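Local coordinates for protein E (Haemophilus influenzae, PDB 3ZH5) that acts as a multifunctional adhesin that binds host epithelial cells and the host proteins vitronectin, laminin and plasminogen, aiding serum resistance and immune evasion, at residues A[16-19]-A[25-28]; A[76-81]-A[115-120]. All blocks are in the same frame, centred on the assembly; numbering follows the deposited sequence.

Overall arrangement
Both interactions involve one antiparallel sheet; interaction 2 adds the C-terminal helix, 115-128, that packs on it. Interaction 1 is the first hairpin of the sheet, strand 16-19 against the start of strand 25-34; interaction 2 sets the first turn and a half of the helix on the beginning of strand 79-88 and the turn before it. Their centres lie about 14 Å apart, yet they meet directly. Leu-19 CD1 packs 3.7 Å from Ala-119 CB, and Tyr-25 OH comes within 3.3 Å of Leu-116 CD2, so the helix bridges from the hairpin of interaction 1 to the strand of interaction 2. Near interaction 2 a glycerol, probably from the crystallisation liquor, lies about 4 Å from the side chain of Tyr-117.

Interaction 1 (A[16-19]-A[25-28]); sequences YIRL and YYID
Ile-17 and Ile-27 exchange two backbone hydrogen bonds, Ile-17 N to Ile-27 O at 3.0 Å and Ile-27 N to Ile-17 O at 2.9 Å. A third, from Leu-19 N to Tyr-25 O, carries the ladder on by one rung. On the face bearing Arg-18 and Tyr-26, the guanidinium NH2 donates to Tyr-26 OH at 3.0 Å. This bond is bent, 142° at the hydrogen, and the hydroxyl is tilted out of the guanidinium plane. The arginine reaches it by running alongside the ring and then bending at chi3 (-85°); Thr-10 O and Val-23 O accept from the same guanidinium, at NH2 and NE, and so fix its rotation.

The segments form an antiparallel beta hairpin, with Ile-17 and Ile-27 as a hydrogen-bonded pair between the non-hydrogen-bonded pairs Tyr-16/Asp-28 and Arg-18/Tyr-26. The carboxylate of Asp-28 stacks over the rim of one face of the Tyr-16 ring, their planes only 20° apart, while its OD2 makes a salt bridge to Arg-68. Tyr-26 CB meets the edge of that ring, and Trp-92 approaches both tyrosines, edge-to-face in the case of Tyr-26. On the other face of the sheet, Ile-17 CB packs 4.1 Å from Ile-27 CB. Leu-19 parts its two methyls: CD1 presses to 3.3 Å from Tyr-25 CD1, and CD2 crosses to Ile-27 CD1 at 4.0 Å. From there Leu-19 continues onto Thr-115 and Ala-119 of helix 115-128.

Interaction 2 (A[76-81]-A[115-120]); sequences ANYHLT and TLYNAA
Tyr-78 pushes the CD2-CE2 side of its ring between two side chains of the helix, Tyr-117 and Ala-120. The Ala-120 methyl forms a CH-pi contact with one face of the tyrosine ring, its CB 4.0 Å from the ring centroid and 23° off the normal, displaced toward the rim at CE2. The same CE2 corner rises over a face of the Tyr-117 ring, reaching Tyr-117 CE2 at 3.7 Å. The two rings are inclined at 58°, an oblique meeting in which a corner of one rests near the rim of the other. Tyr-117 can offer this face because its CG lies opposite the backbone N (chi1 -175°), which swings the ring back toward Tyr-78 although the residue starts off along the flank of the helix.

Here the C-terminal helix lies on the antiparallel sheet, touching strand 79-88 through Leu-80 and the turn before it through Tyr-78. That turn is an Asx turn: Asn-77 OD1 accepts from His-79 N at 3.1 Å, with the donor above the carbonyl plane, just where Tyr-78 projects to the helix. One helical turn before Ala-120, a second, purely aliphatic bump appears. Leu-80 CD2 nestles against the side chain of Leu-116, 3.6 Å from Leu-116 CD1 and 4.0 Å from Leu-116 CB, the two side chains crossing nearly at right angles. Leu-73 of the adjoining strand 64-74 touches both Leu-80 and Ala-120, and Leu-110 packs on Leu-116 and Ala-120. At the far end of its ring, Tyr-78 OH is hydrogen-bonded to Gln-121 NE2.

Interaction 1 (A[16-19]-A[25-28])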
ATOM      1  N   TYR A  16       4.297   1.764  10.412  1.00 42.87           N
ATOM      2  CA  TYR A  16       3.196   1.313   9.553  1.00 37.82           C
ATOM      3  C   TYR A  16       1.899   1.797  10.174  1.00 36.07           C
ATOM      4  O   TYR A  16       1.706   1.708  11.370  1.00 41.86           O
ATOM      5  CB  TYR A  16       3.203  -0.209   9.400  1.00 38.83           C
ATOM      6  CG  TYR A  16       4.329  -0.665   8.511  1.00 40.58           C
ATOM      7  CD1 TYR A  16       5.640  -0.668   8.970  1.00 60.26           C
ATOM      8  CD2 TYR A  16       4.082  -1.067   7.202  1.00 39.81           C
ATOM      9  CE1 TYR A  16       6.688  -1.060   8.143  1.00 65.21           C
ATOM     10  CE2 TYR A  16       5.120  -1.456   6.363  1.00 41.95           C
ATOM     11  CZ  TYR A  16       6.421  -1.454   6.840  1.00 57.89           C
ATOM     12  OH  TYR A  16       7.460  -1.845   6.021  1.00 54.69           O
ATOM     13  N   ILE A  17       1.036   2.340   9.343  1.00 34.22           N
ATOM     14  CA  ILE A  17      -0.179   2.930   9.762  1.00 33.09           C
ATOM     15  C   ILE A  17      -1.298   1.997   9.277  1.00 32.09           C
ATOM     16  O   ILE A  17      -1.471   1.783   8.076  1.00 31.50           O
ATOM     17  CB  ILE A  17      -0.384   4.302   9.175  1.00 32.57           C
ATOM     18  CG1 ILE A  17       0.812   5.244   9.474  1.00 44.24           C
ATOM     19  CG2 ILE A  17      -1.688   4.895   9.707  1.00 32.06           C
ATOM     20  CD1 ILE A  17       0.610   6.619   8.878  1.00 39.01           C
ATOM     21  N   ARG A  18      -2.063   1.453  10.203  1.00 32.73           N
ATOM     22  CA  ARG A  18      -3.117   0.513   9.840  1.00 34.75           C
ATOM     23  C   ARG A  18      -4.354   1.274   9.394  1.00 35.49           C
ATOM     24  O   ARG A  18      -4.706   2.305   9.953  1.00 31.20           O
ATOM     25  CB  ARG A  18      -3.412  -0.400  11.036  1.00 33.26           C
ATOM     26  CG  ARG A  18      -4.571  -1.337  10.896  1.00 33.74           C
ATOM     27  CD  ARG A  18      -4.699  -2.111  12.216  1.00 39.93           C
ATOM     28  NE  ARG A  18      -3.815  -3.266  12.236  1.00 37.95           N
ATOM     29  CZ  ARG A  18      -3.236  -3.764  13.320  1.00 41.59           C
ATOM     30  NH1 ARG A  18      -3.427  -3.205  14.509  1.00 42.80           N
ATOM     31  NH2 ARG A  18      -2.448  -4.825  13.208  1.00 44.73           N
ATOM     32  N   LEU A  19      -5.008   0.800   8.340  1.00 30.71           N
ATOM     33  CA  LEU A  19      -6.154   1.522   7.831  1.00 30.63           C
ATOM     34  C   LEU A  19      -7.442   0.945   8.341  1.00 35.80           C
ATOM     35  O   LEU A  19      -7.527  -0.215   8.727  1.00 35.73           O
ATOM     36  CB  LEU A  19      -6.181   1.483   6.295  1.00 32.65           C
ATOM     37  CG  LEU A  19      -4.897   2.127   5.773  1.00 40.81           C
ATOM     38  CD1 LEU A  19      -4.863   2.246   4.277  1.00 45.67           C
ATOM     39  CD2 LEU A  19      -4.694   3.511   6.437  1.00 37.15           C
ATOM     40  N   TYR A  25      -4.067  -3.912   6.022  1.00 27.63           N
ATOM     41  CA  TYR A  25      -3.659  -2.976   4.975  1.00 26.74           C
ATOM     42  C   TYR A  25      -3.009  -1.804   5.691  1.00 27.80           C
ATOM     43  O   TYR A  25      -3.598  -1.270   6.637  1.00 25.90           O
ATOM     44  CB  TYR A  25      -4.892  -2.502   4.198  1.00 27.59           C
ATOM     45  CG  TYR A  25      -4.583  -1.850   2.866  1.00 36.12           C
ATOM     46  CD1 TYR A  25      -3.962  -0.631   2.822  1.00 30.71           C
ATOM     47  CD2 TYR A  25      -4.943  -2.451   1.660  1.00 42.92           C
ATOM     48  CE1 TYR A  25      -3.662  -0.015   1.605  1.00 34.15           C
ATOM     49  CE2 TYR A  25      -4.669  -1.851   0.444  1.00 43.95           C
ATOM     50  CZ  TYR A  25      -4.029  -0.630   0.419  1.00 39.66           C
ATOM     51  OH  TYR A  25      -3.728  -0.014  -0.780  1.00 43.98           O
ATOM     52  N   TYR A  26      -1.810  -1.421   5.271  1.00 25.32           N
ATOM     53  CA  TYR A  26      -1.049  -0.374   5.964  1.00 27.27           C
ATOM     54  C   TYR A  26      -0.428   0.653   5.002  1.00 30.85           C
ATOM     55  O   TYR A  26      -0.212   0.378   3.820  1.00 27.18           O
ATOM     56  CB  TYR A  26       0.135  -0.988   6.725  1.00 31.21           C
ATOM     57  CG  TYR A  26      -0.206  -2.058   7.717  1.00 30.03           C
ATOM     58  CD1 TYR A  26      -0.401  -3.381   7.314  1.00 31.33           C
ATOM     59  CD2 TYR A  26      -0.326  -1.759   9.074  1.00 28.53           C
ATOM     60  CE1 TYR A  26      -0.730  -4.395   8.254  1.00 30.16           C
ATOM     61  CE2 TYR A  26      -0.645  -2.760  10.004  1.00 33.82           C
ATOM     62  CZ  TYR A  26      -0.817  -4.065   9.588  1.00 32.50           C
ATOM     63  OH  TYR A  26      -1.151  -5.050  10.534  1.00 38.69           O
ATOM     64  N   ILE A  27      -0.148   1.835   5.519  1.00 22.95           N
ATOM     65  CA  ILE A  27       0.741   2.795   4.831  1.00 26.54           C
ATOM     66  C   ILE A  27       2.119   2.621   5.433  1.00 28.92           C
ATOM     67  O   ILE A  27       2.245   2.536   6.645  1.00 27.72           O
ATOM     68  CB  ILE A  27       0.336   4.237   5.120  1.00 29.98           C
ATOM     69  CG1 ILE A  27      -1.029   4.531   4.512  1.00 30.22           C
ATOM     70  CG2 ILE A  27       1.420   5.241   4.635  1.00 28.33           C
ATOM     71  CD1 ILE A  27      -1.660   5.718   5.115  1.00 33.09           C
ATOM     72  N   ASP A  28       3.154   2.519   4.608  1.00 27.70           N
ATOM     73  CA  ASP A  28       4.489   2.421   5.148  1.00 31.36           C
ATOM     74  C   ASP A  28       4.939   3.859   5.271  1.00 37.20           C
ATOM     75  O   ASP A  28       5.210   4.555   4.264  1.00 32.30           O
ATOM     76  CB  ASP A  28       5.376   1.535   4.272  1.00 27.82           C
ATOM     77  CG  ASP A  28       6.869   1.634   4.614  1.00 36.90           C
ATOM     78  OD1 ASP A  28       7.249   2.331   5.587  1.00 38.47           O
ATOM     79  OD2 ASP A  28       7.668   0.950   3.918  1.00 34.63           O
TER

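Interaction 2 (A[76-81]-A[115-120])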
ATOM      1  N   ALA A  76      -5.299  17.408  -3.418  1.00 31.55           N
ATOM      2  CA  ALA A  76      -6.221  18.472  -3.838  1.00 35.21           C
ATOM      3  C   ALA A  76      -7.531  17.905  -4.455  1.00 38.70           C
ATOM      4  O   ALA A  76      -8.586  18.534  -4.390  1.00 41.01           O
ATOM      5  CB  ALA A  76      -5.535  19.398  -4.825  1.00 40.10           C
ATOM      6  N   ASN A  77      -7.457  16.740  -5.075  1.00 37.20           N
ATOM      7  CA  ASN A  77      -8.645  16.154  -5.721  1.00 33.22           C
ATOM      8  C   ASN A  77      -8.835  14.695  -5.365  1.00 30.84           C
ATOM      9  O   ASN A  77      -9.734  14.039  -5.891  1.00 35.32           O
ATOM     10  CB  ASN A  77      -8.582  16.347  -7.238  1.00 39.16           C
ATOM     11  CG  ASN A  77      -7.304  15.780  -7.863  1.00 35.39           C
ATOM     12  OD1 ASN A  77      -6.583  14.980  -7.254  1.00 31.03           O
ATOM     13  ND2 ASN A  77      -7.039  16.178  -9.104  1.00 40.68           N
ATOM     14  N   TYR A  78      -8.002  14.188  -4.458  1.00 32.33           N
ATOM     15  CA  TYR A  78      -8.061  12.791  -4.036  1.00 26.34           C
ATOM     16  C   TYR A  78      -8.000  11.806  -5.221  1.00 25.87           C
ATOM     17  O   TYR A  78      -8.634  10.747  -5.207  1.00 28.16           O
ATOM     18  CB  TYR A  78      -9.312  12.549  -3.170  1.00 32.79           C
ATOM     19  CG  TYR A  78      -9.146  12.838  -1.678  1.00 31.07           C
ATOM     20  CD1 TYR A  78      -8.444  13.937  -1.230  1.00 35.06           C
ATOM     21  CD2 TYR A  78      -9.732  12.001  -0.717  1.00 36.92           C
ATOM     22  CE1 TYR A  78      -8.283  14.192   0.129  1.00 33.06           C
ATOM     23  CE2 TYR A  78      -9.588  12.243   0.635  1.00 35.85           C
ATOM     24  CZ  TYR A  78      -8.864  13.352   1.053  1.00 41.21           C
ATOM     25  OH  TYR A  78      -8.698  13.615   2.385  1.00 42.81           O
ATOM     26  N   HIS A  79      -7.181  12.131  -6.228  1.00 24.95           N
ATOM     27  CA  HIS A  79      -6.786  11.125  -7.210  1.00 23.04           C
ATOM     28  C   HIS A  79      -5.662  10.305  -6.640  1.00 24.05           C
ATOM     29  O   HIS A  79      -4.705  10.854  -6.056  1.00 27.02           O
ATOM     30  CB  HIS A  79      -6.293  11.772  -8.516  1.00 20.75           C
ATOM     31  CG  HIS A  79      -7.378  12.402  -9.332  1.00 26.64           C
ATOM     32  ND1 HIS A  79      -7.142  13.013 -10.558  1.00 27.45           N
ATOM     33  CD2 HIS A  79      -8.702  12.551  -9.088  1.00 32.33           C
ATOM     34  CE1 HIS A  79      -8.269  13.524 -11.012  1.00 30.99           C
ATOM     35  NE2 HIS A  79      -9.235  13.253 -10.139  1.00 30.18           N
ATOM     36  N   LEU A  80      -5.756   9.001  -6.843  1.00 21.25           N
ATOM     37  CA  LEU A  80      -4.806   8.032  -6.319  1.00 18.72           C
ATOM     38  C   LEU A  80      -4.394   7.170  -7.486  1.00 18.10           C
ATOM     39  O   LEU A  80      -5.244   6.506  -8.091  1.00 19.42           O
ATOM     40  CB  LEU A  80      -5.458   7.098  -5.289  1.00 18.54           C
ATOM     41  CG  LEU A  80      -4.447   6.181  -4.580  1.00 26.64           C
ATOM     42  CD1 LEU A  80      -3.554   7.003  -3.687  1.00 21.25           C
ATOM     43  CD2 LEU A  80      -5.096   5.178  -3.699  1.00 36.89           C
ATOM     44  N   THR A  81      -3.109   7.200  -7.829  1.00 22.55           N
ATOM     45  CA  THR A  81      -2.567   6.361  -8.901  1.00 20.67           C
ATOM     46  C   THR A  81      -1.847   5.145  -8.345  1.00 17.89           C
ATOM     47  O   THR A  81      -1.020   5.246  -7.409  1.00 20.51           O
ATOM     48  CB  THR A  81      -1.596   7.212  -9.728  1.00 19.91           C
ATOM     49  OG1 THR A  81      -2.279   8.407 -10.148  1.00 22.69           O
ATOM     50  CG2 THR A  81      -1.012   6.437 -10.893  1.00 20.68           C
ATOM     51  N   THR A 115     -11.206   1.960   2.006  1.00 55.14           N
ATOM     52  CA  THR A 115      -9.953   1.791   2.723  1.00 52.62           C
ATOM     53  C   THR A 115      -8.967   2.842   2.273  1.00 35.93           C
ATOM     54  O   THR A 115      -8.208   3.434   3.072  1.00 40.72           O
ATOM     55  CB  THR A 115      -9.316   0.406   2.544  1.00 55.23           C
ATOM     56  OG1 THR A 115     -10.204  -0.603   3.048  1.00 56.88           O
ATOM     57  CG2 THR A 115      -8.018   0.338   3.309  1.00 54.00           C
ATOM     58  N   LEU A 116      -8.930   3.096   0.977  1.00 31.99           N
ATOM     59  CA  LEU A 116      -7.899   3.998   0.508  1.00 30.08           C
ATOM     60  C   LEU A 116      -8.254   5.458   0.787  1.00 34.28           C
ATOM     61  O   LEU A 116      -7.357   6.306   0.931  1.00 35.02           O
ATOM     62  CB  LEU A 116      -7.595   3.721  -0.955  1.00 39.48           C
ATOM     63  CG  LEU A 116      -6.672   2.502  -1.052  1.00 39.94           C
ATOM     64  CD1 LEU A 116      -6.427   2.062  -2.495  1.00 44.81           C
ATOM     65  CD2 LEU A 116      -5.371   2.846  -0.396  1.00 35.70           C
ATOM     66  N   TYR A 117      -9.541   5.755   0.913  1.00 33.60           N
ATOM     67  CA  TYR A 117      -9.932   7.094   1.296  1.00 33.81           C
ATOM     68  C   TYR A 117      -9.408   7.411   2.690  1.00 34.65           C
ATOM     69  O   TYR A 117      -8.941   8.520   2.906  1.00 32.43           O
ATOM     70  CB  TYR A 117     -11.441   7.212   1.273  1.00 35.52           C
ATOM     71  CG  TYR A 117     -12.009   8.592   1.527  1.00 38.50           C
ATOM     72  CD1 TYR A 117     -12.272   9.030   2.821  1.00 46.10           C
ATOM     73  CD2 TYR A 117     -12.362   9.426   0.472  1.00 36.98           C
ATOM     74  CE1 TYR A 117     -12.832  10.270   3.052  1.00 49.35           C
ATOM     75  CE2 TYR A 117     -12.920  10.676   0.695  1.00 42.07           C
ATOM     76  CZ  TYR A 117     -13.152  11.092   1.979  1.00 46.64           C
ATOM     77  OH  TYR A 117     -13.713  12.337   2.218  1.00 53.69           O
ATOM     78  N   ASN A 118      -9.476   6.446   3.626  1.00 35.07           N
ATOM     79  CA  ASN A 118      -8.903   6.640   4.976  1.00 35.84           C
ATOM     80  C   ASN A 118      -7.429   6.940   4.915  1.00 39.37           C
ATOM     81  O   ASN A 118      -6.899   7.800   5.671  1.00 37.56           O
ATOM     82  CB  ASN A 118      -9.184   5.381   5.857  1.00 45.11           C
ATOM     83  CG  ASN A 118      -8.676   5.508   7.312  1.00 47.73           C
ATOM     84  OD1 ASN A 118      -7.919   4.638   7.781  1.00 41.19           O
ATOM     85  ND2 ASN A 118      -9.124   6.554   8.042  1.00 39.72           N
ATOM     86  N   ALA A 119      -6.738   6.262   4.002  1.00 38.61           N
ATOM     87  CA  ALA A 119      -5.332   6.511   3.811  1.00 34.95           C
ATOM     88  C   ALA A 119      -5.117   7.960   3.404  1.00 38.68           C
ATOM     89  O   ALA A 119      -4.254   8.622   3.952  1.00 38.29           O
ATOM     90  CB  ALA A 119      -4.712   5.595   2.779  1.00 39.35           C
ATOM     91  N   ALA A 120      -5.913   8.449   2.461  1.00 35.98           N
ATOM     92  CA  ALA A 120      -5.752   9.806   1.962  1.00 28.94           C
ATOM     93  C   ALA A 120      -6.080  10.860   3.043  1.00 34.41           C
ATOM     94  O   ALA A 120      -5.375  11.869   3.167  1.00 32.06           O
ATOM     95  CB  ALA A 120      -6.582  10.017   0.729  1.00 28.87           C
TER